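Local atomic coordinates of peroxisomal membrane protein LPX1 (Saccharomyces cerevisiae, PDB entry 2Y6U), a protein that hydrolyses ester bonds of lipids as a peroxisomal alpha/beta hydrolase with acyl esterase, lipase and phospholipase A activity. Residues G147-L152 / Q270-F275; F162-L167 / H342-T347; F275-V280 / Q303-K308; H314-P319 / I334-H339. All coordinates share one frame; numbering follows the deposited sequence. Where two conformers were deposited one is given.

Interaction 1: G147-L152 / Q270-F275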
# COMPACT_ATOMS: atom_id res chain seq x y z
N GLY A 147 -2.47 15.35 -8.04
CA GLY A 147 -3.56 14.65 -7.42
C GLY A 147 -4.16 13.60 -8.33
O GLY A 147 -4.65 12.57 -7.89
N GLY A 148 -4.09 13.85 -9.62
CA GLY A 148 -4.54 12.89 -10.64
C GLY A 148 -3.60 11.72 -10.69
O GLY A 148 -4.05 10.56 -10.76
N PHE A 149 -2.31 12.02 -10.78
CA PHE A 149 -1.31 10.92 -10.63
C PHE A 149 -1.67 10.09 -9.37
O PHE A 149 -1.63 8.84 -9.39
CB PHE A 149 0.09 11.52 -10.53
CG PHE A 149 1.21 10.54 -10.37
CD1 PHE A 149 1.42 9.89 -9.13
CD2 PHE A 149 2.07 10.26 -11.43
CE1 PHE A 149 2.49 9.00 -8.99
CE2 PHE A 149 3.13 9.39 -11.30
CZ PHE A 149 3.35 8.74 -10.07
N GLN A 150 -1.87 10.78 -8.24
CA GLN A 150 -2.10 10.11 -6.96
C GLN A 150 -3.37 9.31 -6.88
O GLN A 150 -3.36 8.25 -6.31
CB GLN A 150 -1.97 11.09 -5.81
CG GLN A 150 -0.54 11.63 -5.70
CD GLN A 150 -0.41 12.69 -4.64
OE1 GLN A 150 -1.27 13.57 -4.53
NE2 GLN A 150 0.66 12.65 -3.89
N ALA A 151 -4.40 9.76 -7.59
CA ALA A 151 -5.65 8.98 -7.71
C ALA A 151 -5.37 7.61 -8.33
O ALA A 151 -5.85 6.61 -7.87
CB ALA A 151 -6.71 9.75 -8.53
N LEU A 152 -4.67 7.62 -9.47
CA LEU A 152 -4.23 6.39 -10.11
C LEU A 152 -3.37 5.49 -9.21
O LEU A 152 -3.62 4.29 -9.08
CB LEU A 152 -3.46 6.70 -11.41
CG LEU A 152 -4.24 7.29 -12.55
CD1 LEU A 152 -3.31 7.94 -13.65
CD2 LEU A 152 -5.16 6.17 -13.17
N GLN A 270 11.22 11.56 -12.11
CA GLN A 270 11.78 10.36 -12.61
C GLN A 270 11.96 9.26 -11.58
O GLN A 270 12.16 8.08 -11.92
CB GLN A 270 13.13 10.63 -13.28
CG GLN A 270 12.97 11.70 -14.35
CD GLN A 270 13.04 13.18 -13.85
OE1 GLN A 270 13.01 13.54 -12.59
NE2 GLN A 270 13.13 14.09 -14.86
N THR A 271 11.87 9.62 -10.30
CA THR A 271 12.19 8.61 -9.29
C THR A 271 10.89 7.83 -8.91
O THR A 271 10.97 6.86 -8.12
CB THR A 271 12.72 9.26 -7.97
OG1 THR A 271 11.65 10.06 -7.43
CG2 THR A 271 13.98 10.15 -8.23
N PHE A 272 9.72 8.20 -9.38
CA PHE A 272 8.52 7.48 -9.07
C PHE A 272 7.53 7.32 -10.23
O PHE A 272 6.61 6.51 -10.17
CB PHE A 272 7.81 8.16 -7.81
CG PHE A 272 7.50 9.61 -7.98
CD1 PHE A 272 6.43 9.96 -8.74
CD2 PHE A 272 8.29 10.62 -7.41
CE1 PHE A 272 6.15 11.26 -9.01
CE2 PHE A 272 7.98 11.93 -7.62
CZ PHE A 272 6.88 12.26 -8.42
N ALA A 273 7.64 8.12 -11.29
CA ALA A 273 6.69 8.02 -12.35
C ALA A 273 6.78 6.59 -13.05
O ALA A 273 5.75 6.13 -13.43
CB ALA A 273 6.85 9.19 -13.45
N PRO A 274 7.94 5.99 -13.24
CA PRO A 274 7.97 4.72 -13.99
C PRO A 274 7.10 3.65 -13.35
O PRO A 274 6.43 2.90 -14.04
CB PRO A 274 9.43 4.34 -13.97
CG PRO A 274 10.12 5.76 -14.16
CD PRO A 274 9.34 6.48 -13.11
N PHE A 275 7.10 3.63 -12.04
CA PHE A 275 6.29 2.66 -11.27
C PHE A 275 4.80 2.82 -11.57
O PHE A 275 4.10 1.87 -11.89
CB PHE A 275 6.54 2.82 -9.79
CG PHE A 275 5.66 1.87 -8.95
CD1 PHE A 275 6.04 0.56 -8.77
CD2 PHE A 275 4.45 2.26 -8.52
CE1 PHE A 275 5.21 -0.31 -8.02
CE2 PHE A 275 3.65 1.40 -7.75
CZ PHE A 275 4.05 0.14 -7.52
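F149 carries the first segment's share of this contact, meeting F272 and A273 at the beginning of helix 273-279. Two glycines lead up to it. The carbonyl oxygen of G147 accepts from A151 N at 2.8 Å, and G148 O does the same for L152 N, which places the start of the segment inside a regular helix. With chi1 at -180°, the ring of F149 swings away from its own backbone N and out from the helix to the second segment. Its CZ lies 3.6 Å from F272 CD1. The two ring centroids are 5.5 Å apart and the planes stand at 83°, the geometry of an offset edge-to-face pair in which F272 gives the edge and F149 the face. At its own edge, F149 has CE2 4.0 Å from A273 CA, near the ring plane. F272 holds the N-cap position, so the phenylalanine pair sits where helix 273-279 begins. G147 closes a GxSxG sequence, consistent with the nucleophile elbow of alpha/beta hydrolases, and F149 projects from the first turn of the helix that follows it. An alanine at F149 is likely to open a gap beside F272 and leave its ring edge without the aromatic face it now meets. W114 joins both rings, edge-to-face with F149 and at a shallower tilt with F272. Further along, Q150 turns to the W114 backbone oxygen through its NE2, while A151 and L152 pack on strand 164-168, and L152 also reaches L276 of helix 273-279.

Interaction 2: F162-L167 / H342-T347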
# COMPACT_ATOMS: atom_id res chain seq x y z
N PHE A 162 -11.58 2.82 -4.30
CA PHE A 162 -12.33 3.76 -5.14
C PHE A 162 -13.04 3.03 -6.30
O PHE A 162 -12.42 2.27 -7.02
CB PHE A 162 -11.42 4.92 -5.62
CG PHE A 162 -10.91 5.74 -4.51
CD1 PHE A 162 -11.72 6.54 -3.78
CD2 PHE A 162 -9.55 5.80 -4.26
CE1 PHE A 162 -11.22 7.27 -2.70
CE2 PHE A 162 -9.05 6.58 -3.21
CZ PHE A 162 -9.88 7.30 -2.45
N HIS A 163 -14.29 3.34 -6.52
CA HIS A 163 -15.04 2.75 -7.59
C HIS A 163 -14.96 3.57 -8.89
O HIS A 163 -15.26 3.06 -9.93
CB HIS A 163 -16.49 2.66 -7.14
CG HIS A 163 -16.67 1.85 -5.90
ND1 HIS A 163 -16.70 2.43 -4.65
CD2 HIS A 163 -16.73 0.50 -5.70
CE1 HIS A 163 -16.81 1.47 -3.73
NE2 HIS A 163 -16.82 0.29 -4.34
N LEU A 164 -14.73 4.85 -8.75
CA LEU A 164 -14.73 5.81 -9.88
C LEU A 164 -13.56 6.79 -9.66
O LEU A 164 -13.37 7.31 -8.53
CB LEU A 164 -16.05 6.56 -9.89
CG LEU A 164 -16.16 7.69 -10.92
CD1 LEU A 164 -16.12 7.05 -12.36
CD2 LEU A 164 -17.49 8.44 -10.71
N LEU A 165 -12.75 7.01 -10.70
CA LEU A 165 -11.61 7.95 -10.69
C LEU A 165 -11.95 9.07 -11.63
O LEU A 165 -12.44 8.81 -12.77
CB LEU A 165 -10.35 7.26 -11.17
CG LEU A 165 -9.59 6.42 -10.15
CD1 LEU A 165 -10.34 5.22 -9.53
CD2 LEU A 165 -8.25 6.05 -10.84
N ILE A 166 -11.74 10.30 -11.20
CA ILE A 166 -11.94 11.46 -12.03
C ILE A 166 -10.62 12.24 -11.98
O ILE A 166 -10.18 12.72 -10.93
CB ILE A 166 -13.09 12.35 -11.57
CG1 ILE A 166 -14.40 11.53 -11.47
CG2 ILE A 166 -13.18 13.58 -12.55
CD1 ILE A 166 -15.63 12.33 -11.05
N LEU A 167 -9.93 12.28 -13.10
CA LEU A 167 -8.63 12.87 -13.20
C LEU A 167 -8.74 14.15 -13.99
O LEU A 167 -9.14 14.13 -15.17
CB LEU A 167 -7.70 11.87 -13.93
CG LEU A 167 -7.72 10.41 -13.50
CD1 LEU A 167 -6.75 9.59 -14.38
CD2 LEU A 167 -7.37 10.24 -12.02
N HIS A 342 -23.42 10.77 -11.33
CA HIS A 342 -24.81 10.34 -11.50
C HIS A 342 -24.92 9.12 -12.42
O HIS A 342 -25.58 8.14 -12.07
CB HIS A 342 -25.65 11.49 -12.10
CG HIS A 342 -27.08 11.15 -12.33
ND1 HIS A 342 -28.00 11.13 -11.31
CD2 HIS A 342 -27.76 10.86 -13.47
CE1 HIS A 342 -29.20 10.84 -11.81
NE2 HIS A 342 -29.08 10.66 -13.11
N GLU A 343 -24.29 9.16 -13.58
CA GLU A 343 -24.42 8.03 -14.51
C GLU A 343 -23.81 6.76 -13.85
O GLU A 343 -24.32 5.68 -13.99
CB GLU A 343 -23.69 8.32 -15.83
CG GLU A 343 -24.32 9.42 -16.69
CD GLU A 343 -25.76 9.11 -17.17
OE1 GLU A 343 -26.11 7.93 -17.46
OE2 GLU A 343 -26.56 10.05 -17.26
N PHE A 344 -22.69 6.93 -13.16
CA PHE A 344 -22.01 5.77 -12.56
C PHE A 344 -22.89 5.07 -11.53
O PHE A 344 -23.10 3.84 -11.60
CB PHE A 344 -20.63 6.21 -11.98
CG PHE A 344 -19.87 5.08 -11.35
CD1 PHE A 344 -19.08 4.26 -12.12
CD2 PHE A 344 -20.01 4.77 -10.00
CE1 PHE A 344 -18.46 3.12 -11.61
CE2 PHE A 344 -19.33 3.64 -9.44
CZ PHE A 344 -18.61 2.79 -10.27
N VAL A 345 -23.48 5.85 -10.60
CA VAL A 345 -24.42 5.29 -9.62
C VAL A 345 -25.62 4.56 -10.27
O VAL A 345 -25.97 3.44 -9.89
CB VAL A 345 -24.96 6.36 -8.67
CG1 VAL A 345 -25.94 5.73 -7.65
CG2 VAL A 345 -23.84 7.13 -8.00
N LEU A 346 -26.20 5.17 -11.28
CA LEU A 346 -27.36 4.60 -11.93
C LEU A 346 -27.11 3.21 -12.48
O LEU A 346 -28.03 2.39 -12.47
CB LEU A 346 -27.87 5.52 -13.05
CG LEU A 346 -28.97 6.51 -12.65
CD1 LEU A 346 -29.56 7.13 -13.90
CD2 LEU A 346 -30.09 5.86 -11.83
N THR A 347 -25.90 2.93 -12.96
CA THR A 347 -25.60 1.63 -13.52
C THR A 347 -24.86 0.71 -12.54
O THR A 347 -24.48 -0.41 -12.89
CB THR A 347 -24.76 1.80 -14.83
OG1 THR A 347 -23.54 2.43 -14.54
CG2 THR A 347 -25.52 2.67 -15.88
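F344 lies with one ring face against L164, and this face-on arrangement sets the character of the contact. The CB of L164 is 4.2 Å from the ring centroid and only 5° off the ring normal, so it stands over the centre of the ring and makes a CH-pi contact. The two side chains run past each other in opposite directions, which brings the CD2 branch of L164 back along F344 to within 4.1 Å of its CB, while CD1 of the same leucine lies beside F344 CD1. F344 gets there because its CG is anti to the backbone N (chi1 -180°), carrying the ring off helix 330-347 to the strand. The far end of the ring meets H163 instead. F344 CZ is 3.8 Å from H163 CB and 3.4 Å from H163 O, the oxygen approaching obliquely. The imidazole of H163 leads away from this meeting and its ND1 accepts a hydrogen bond from N139 N on the neighbouring strand 137-144, so the CB and carbonyl are what F344 touches. Along strand 164-168 the side chains alternate: L165 and L167 pack on helix 146-157, while L164 faces helix 330-347, as expected for an inner strand of an alpha/beta hydrolase sheet covered by helices on both faces. No hydrogen bond or salt bridge spans the two segments. With perhaps a small polar contribution from the H163 carbonyl oxygen, the contact probably depends on the fit of the leucine over the ring rather than on polar direction.

Interaction 3: F275-V280 / Q303-K308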
# COMPACT_ATOMS: atom_id res chain seq x y z
N PHE A 275 7.10 3.63 -12.04
CA PHE A 275 6.29 2.66 -11.27
C PHE A 275 4.80 2.82 -11.57
O PHE A 275 4.10 1.87 -11.89
CB PHE A 275 6.54 2.82 -9.79
CG PHE A 275 5.66 1.87 -8.95
CD1 PHE A 275 6.04 0.56 -8.77
CD2 PHE A 275 4.45 2.26 -8.52
CE1 PHE A 275 5.21 -0.31 -8.02
CE2 PHE A 275 3.65 1.40 -7.75
CZ PHE A 275 4.05 0.14 -7.52
N LEU A 276 4.32 4.06 -11.61
CA LEU A 276 2.93 4.37 -11.93
C LEU A 276 2.61 4.03 -13.37
O LEU A 276 1.65 3.28 -13.64
CB LEU A 276 2.53 5.81 -11.54
CG LEU A 276 1.03 5.88 -11.96
CD1 LEU A 276 0.15 5.00 -10.95
CD2 LEU A 276 0.46 7.10 -12.41
N ILE A 277 3.48 4.44 -14.31
CA ILE A 277 3.33 4.21 -15.68
C ILE A 277 3.21 2.74 -15.95
O ILE A 277 2.35 2.31 -16.78
CB ILE A 277 4.45 4.85 -16.51
CG1 ILE A 277 4.37 6.41 -16.37
CG2 ILE A 277 4.51 4.37 -17.98
CD1 ILE A 277 5.65 7.12 -16.83
N SER A 278 4.06 1.95 -15.32
CA SER A 278 4.06 0.50 -15.54
C SER A 278 2.73 -0.23 -15.04
O SER A 278 2.48 -1.41 -15.41
CB SER A 278 5.23 -0.09 -14.81
OG SER A 278 5.36 -1.48 -15.13
N ASN A 279 2.01 0.43 -14.18
CA ASN A 279 0.87 -0.10 -13.48
C ASN A 279 -0.49 0.44 -13.84
O ASN A 279 -1.55 -0.06 -13.35
CB ASN A 279 1.10 -0.05 -11.95
CG ASN A 279 2.06 -1.09 -11.56
OD1 ASN A 279 1.81 -2.28 -11.84
ND2 ASN A 279 3.25 -0.71 -11.06
N VAL A 280 -0.54 1.45 -14.69
CA VAL A 280 -1.84 1.97 -15.16
C VAL A 280 -2.71 0.86 -15.79
O VAL A 280 -3.94 0.86 -15.60
CB VAL A 280 -1.62 3.17 -16.12
CG1 VAL A 280 -3.01 3.63 -16.70
CG2 VAL A 280 -1.08 4.34 -15.29
N GLN A 303 -1.60 12.46 -22.31
CA GLN A 303 -2.96 12.08 -22.59
C GLN A 303 -3.15 10.80 -23.36
O GLN A 303 -4.03 9.97 -23.00
CB GLN A 303 -3.67 13.26 -23.34
CG GLN A 303 -5.12 13.02 -23.53
CD GLN A 303 -5.79 14.09 -24.37
OE1 GLN A 303 -5.42 15.28 -24.30
NE2 GLN A 303 -6.65 13.67 -25.27
N LEU A 304 -2.35 10.58 -24.40
CA LEU A 304 -2.54 9.42 -25.22
C LEU A 304 -2.20 8.11 -24.49
O LEU A 304 -2.76 7.02 -24.79
CB LEU A 304 -1.77 9.53 -26.52
CG LEU A 304 -2.22 10.81 -27.34
CD1 LEU A 304 -1.57 10.77 -28.57
CD2 LEU A 304 -3.73 11.08 -27.50
N PHE A 305 -1.25 8.21 -23.58
CA PHE A 305 -0.86 7.03 -22.81
C PHE A 305 -2.09 6.55 -21.94
O PHE A 305 -2.34 5.38 -21.87
CB PHE A 305 0.35 7.31 -21.94
CG PHE A 305 0.59 6.24 -20.90
CD1 PHE A 305 1.18 5.03 -21.29
CD2 PHE A 305 0.22 6.44 -19.60
CE1 PHE A 305 1.37 4.04 -20.33
CE2 PHE A 305 0.41 5.47 -18.70
CZ PHE A 305 0.93 4.29 -19.05
N LEU A 306 -2.78 7.48 -21.32
CA LEU A 306 -3.90 7.18 -20.51
C LEU A 306 -5.04 6.59 -21.28
O LEU A 306 -5.59 5.55 -20.94
CB LEU A 306 -4.34 8.36 -19.70
CG LEU A 306 -3.32 8.78 -18.68
CD1 LEU A 306 -3.85 10.02 -18.01
CD2 LEU A 306 -2.94 7.71 -17.60
N GLN A 307 -5.29 7.15 -22.45
CA GLN A 307 -6.29 6.60 -23.32
C GLN A 307 -6.00 5.20 -23.81
O GLN A 307 -6.91 4.45 -24.09
CB GLN A 307 -6.53 7.59 -24.51
CG GLN A 307 -6.53 7.10 -25.79
CD GLN A 307 -6.67 8.19 -26.88
OE1 GLN A 307 -6.98 9.34 -26.59
NE2 GLN A 307 -6.33 7.83 -28.09
N LYS A 308 -4.75 4.89 -24.09
CA LYS A 308 -4.38 3.62 -24.60
C LYS A 308 -4.32 2.56 -23.49
O LYS A 308 -4.30 1.37 -23.76
CB LYS A 308 -3.01 3.72 -25.29
CG LYS A 308 -3.08 4.42 -26.62
CD LYS A 308 -1.72 4.86 -27.16
CE LYS A 308 -1.86 5.47 -28.58
NZ LYS A 308 -0.68 6.33 -28.92
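Two helices of consecutive beta-alpha-beta units, 273-279 and 300-309, are brought together here by F305, the rim of whose ring meets I277 and V280. Strand 286-292 lies between them in the chain. The far edge of the F305 ring does the touching: CZ is 3.7 Å from I277 CG2 and 3.3 Å from I277 O, which lies near the ring plane, and CE2 is 3.9 Å from V280 CG2, also close to that plane. With CG anti to the backbone N (chi1 167°), F305 points its ring across at the other helix. Beside it V280 uses its second branch, CG1, to meet L306 CD2 at 4.2 Å, so one valine serves two neighbouring residues of helix 300-309. Behind the contact, N279 ND2 donates to F275 O at 2.8 Å and lies over the centre of the F275 ring. On that side helix 273-279 faces the second subunit, where N279 OD1 bonds N279 ND2 of the other chain and F275 meets F282 of that chain edge-to-face. No hydrogen bond joins the two segments, and such apolar packing of adjacent helices on one face of the sheet is typical of the alpha/beta hydrolase fold.

Interaction 4: H314-P319 / I334-H339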
# COMPACT_ATOMS: atom_id res chain seq x y z
N HIS A 314 -12.94 7.49 -20.26
CA HIS A 314 -13.76 8.48 -20.90
C HIS A 314 -13.05 9.81 -20.84
O HIS A 314 -12.68 10.24 -19.74
CB HIS A 314 -15.10 8.62 -20.20
CG HIS A 314 -15.94 9.76 -20.73
ND1 HIS A 314 -16.97 9.58 -21.65
CD2 HIS A 314 -15.87 11.10 -20.52
CE1 HIS A 314 -17.53 10.75 -21.90
NE2 HIS A 314 -16.86 11.69 -21.28
N LEU A 315 -12.89 10.50 -21.97
CA LEU A 315 -12.28 11.82 -22.00
C LEU A 315 -13.40 12.88 -22.07
O LEU A 315 -14.37 12.75 -22.88
CB LEU A 315 -11.37 12.00 -23.26
CG LEU A 315 -10.62 13.37 -23.32
CD1 LEU A 315 -9.43 13.44 -22.30
CD2 LEU A 315 -10.29 13.66 -24.80
N ASP A 316 -13.26 13.97 -21.27
CA ASP A 316 -14.07 15.18 -21.46
C ASP A 316 -13.15 16.35 -21.68
O ASP A 316 -12.19 16.51 -20.94
CB ASP A 316 -14.83 15.61 -20.22
CG ASP A 316 -16.02 14.88 -20.02
OD1 ASP A 316 -16.88 14.80 -20.97
OD2 ASP A 316 -16.05 14.26 -18.94
N VAL A 317 -13.41 17.13 -22.68
CA VAL A 317 -12.53 18.26 -23.03
C VAL A 317 -13.33 19.53 -22.64
O VAL A 317 -14.47 19.69 -23.07
CB VAL A 317 -12.18 18.24 -24.51
CG1 VAL A 317 -11.42 19.48 -24.97
CG2 VAL A 317 -11.31 16.98 -24.88
N ILE A 318 -12.74 20.37 -21.83
CA ILE A 318 -13.37 21.58 -21.40
C ILE A 318 -13.00 22.64 -22.35
O ILE A 318 -11.83 23.02 -22.44
CB ILE A 318 -12.94 21.98 -19.91
CG1 ILE A 318 -13.16 20.87 -18.88
CG2 ILE A 318 -13.71 23.28 -19.48
CD1 ILE A 318 -14.60 20.36 -18.79
N PRO A 319 -14.01 23.20 -23.10
CA PRO A 319 -13.65 24.16 -24.09
C PRO A 319 -13.05 25.37 -23.41
O PRO A 319 -13.51 25.74 -22.38
CB PRO A 319 -15.00 24.52 -24.81
CG PRO A 319 -16.03 24.06 -23.91
CD PRO A 319 -15.47 23.05 -22.95
N ILE A 334 -17.39 21.04 -12.52
CA ILE A 334 -18.38 20.49 -11.61
C ILE A 334 -19.52 19.81 -12.36
O ILE A 334 -19.99 18.70 -11.99
CB ILE A 334 -18.88 21.59 -10.70
CG1 ILE A 334 -17.79 21.99 -9.72
CG2 ILE A 334 -20.20 21.20 -9.98
CD1 ILE A 334 -18.04 23.40 -9.05
N GLU A 335 -19.92 20.43 -13.47
CA GLU A 335 -21.01 19.85 -14.26
C GLU A 335 -20.61 18.52 -14.77
O GLU A 335 -21.42 17.61 -14.72
CB GLU A 335 -21.48 20.75 -15.39
CG GLU A 335 -22.56 20.12 -16.21
CD GLU A 335 -22.04 19.12 -17.32
OE1 GLU A 335 -20.84 19.20 -17.75
OE2 GLU A 335 -22.85 18.27 -17.79
N ARG A 336 -19.34 18.36 -15.16
CA ARG A 336 -18.87 17.05 -15.53
C ARG A 336 -18.78 16.04 -14.41
O ARG A 336 -19.18 14.90 -14.57
CB ARG A 336 -17.51 17.09 -16.25
CG ARG A 336 -17.50 17.89 -17.50
CD ARG A 336 -18.00 17.03 -18.68
NE ARG A 336 -19.43 17.01 -18.78
CZ ARG A 336 -20.15 16.08 -19.39
NH1 ARG A 336 -19.63 14.99 -20.08
NH2 ARG A 336 -21.45 16.26 -19.36
N ILE A 337 -18.22 16.44 -13.30
CA ILE A 337 -18.08 15.55 -12.18
C ILE A 337 -19.51 15.06 -11.77
O ILE A 337 -19.76 13.83 -11.60
CB ILE A 337 -17.46 16.29 -11.00
CG1 ILE A 337 -15.97 16.63 -11.25
CG2 ILE A 337 -17.72 15.50 -9.69
CD1 ILE A 337 -15.27 17.50 -10.19
N ASN A 338 -20.48 15.96 -11.72
CA ASN A 338 -21.84 15.55 -11.33
C ASN A 338 -22.46 14.58 -12.33
O ASN A 338 -23.14 13.62 -11.97
CB ASN A 338 -22.74 16.77 -11.15
CG ASN A 338 -22.36 17.59 -9.91
OD1 ASN A 338 -21.58 17.10 -9.05
ND2 ASN A 338 -22.85 18.82 -9.84
N HIS A 339 -22.27 14.89 -13.62
CA HIS A 339 -22.77 14.04 -14.66
C HIS A 339 -22.23 12.64 -14.50
O HIS A 339 -22.97 11.63 -14.49
CB HIS A 339 -22.36 14.62 -16.07
CG HIS A 339 -22.62 13.67 -17.18
ND1 HIS A 339 -23.89 13.42 -17.65
CD2 HIS A 339 -21.78 12.86 -17.90
CE1 HIS A 339 -23.83 12.54 -18.64
NE2 HIS A 339 -22.57 12.16 -18.79
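D316 and R336 form the tight part of this contact. R336 NH1 gives a hydrogen bond of 2.9 Å to D316 OD1, part of a salt bridge, at an N-H...O angle of 158°. The same oxygen takes a second bond, 3.1 Å from H314 NE2, and the two donors reach it from opposite faces of the carboxylate plane. D316 OD2 is hydrogen-bonded to H340 NE2, so the buried carboxylate is held at both oxygens. Carboxylate and guanidinium planes stand 86° apart, and the arginine chain, bent at chi2 and chi3, brings its NH1 edge to the aspartate. Apolar contact is slight: I318 CD1 rests 4.0 Å from R336 CG. The outer side differs. There the exposed E335 grips R336 side-on, with OE1 2.8 Å from NE and OE2 2.9 Å from NH2, while NH2 lies 3.5 Å above one face of the H339 ring, offset toward the rim. R336 thus stands between a buried and an exposed carboxylate, an arrangement that probably favours its positive charge. A leucine at R336 would probably leave E335 without its paired cation and D316 with one donor fewer. The axes of segments 314-318 and 334-339 approach to 10.5 Å, nearly antiparallel at 158° between N-to-C directions, as expected where the edge strand of the alpha/beta hydrolase sheet is followed, after short helix 325-328, by a helix packing back against it.

How the interactions relate
Following the chain, interaction 1 opens at helix 146-157 and interaction 2 at strand 164-168 directly after it. Interaction 1 closes at the start of helix 273-279 while interaction 2 is still open, so the two loops cross. F275 ends interaction 1 and begins interaction 3, which closes a short loop around strand 286-292 at helix 300-309. Interaction 4 follows, tying strand 313-318 to helix 330-347, and the end of that helix closes interaction 2, within whose loop interactions 3 and 4 are nested. Interactions 1 and 3 join helices of one sheet face, touching at F149 and L276; interactions 2 and 4 join strands to helix 330-347, touching at I166 and I337.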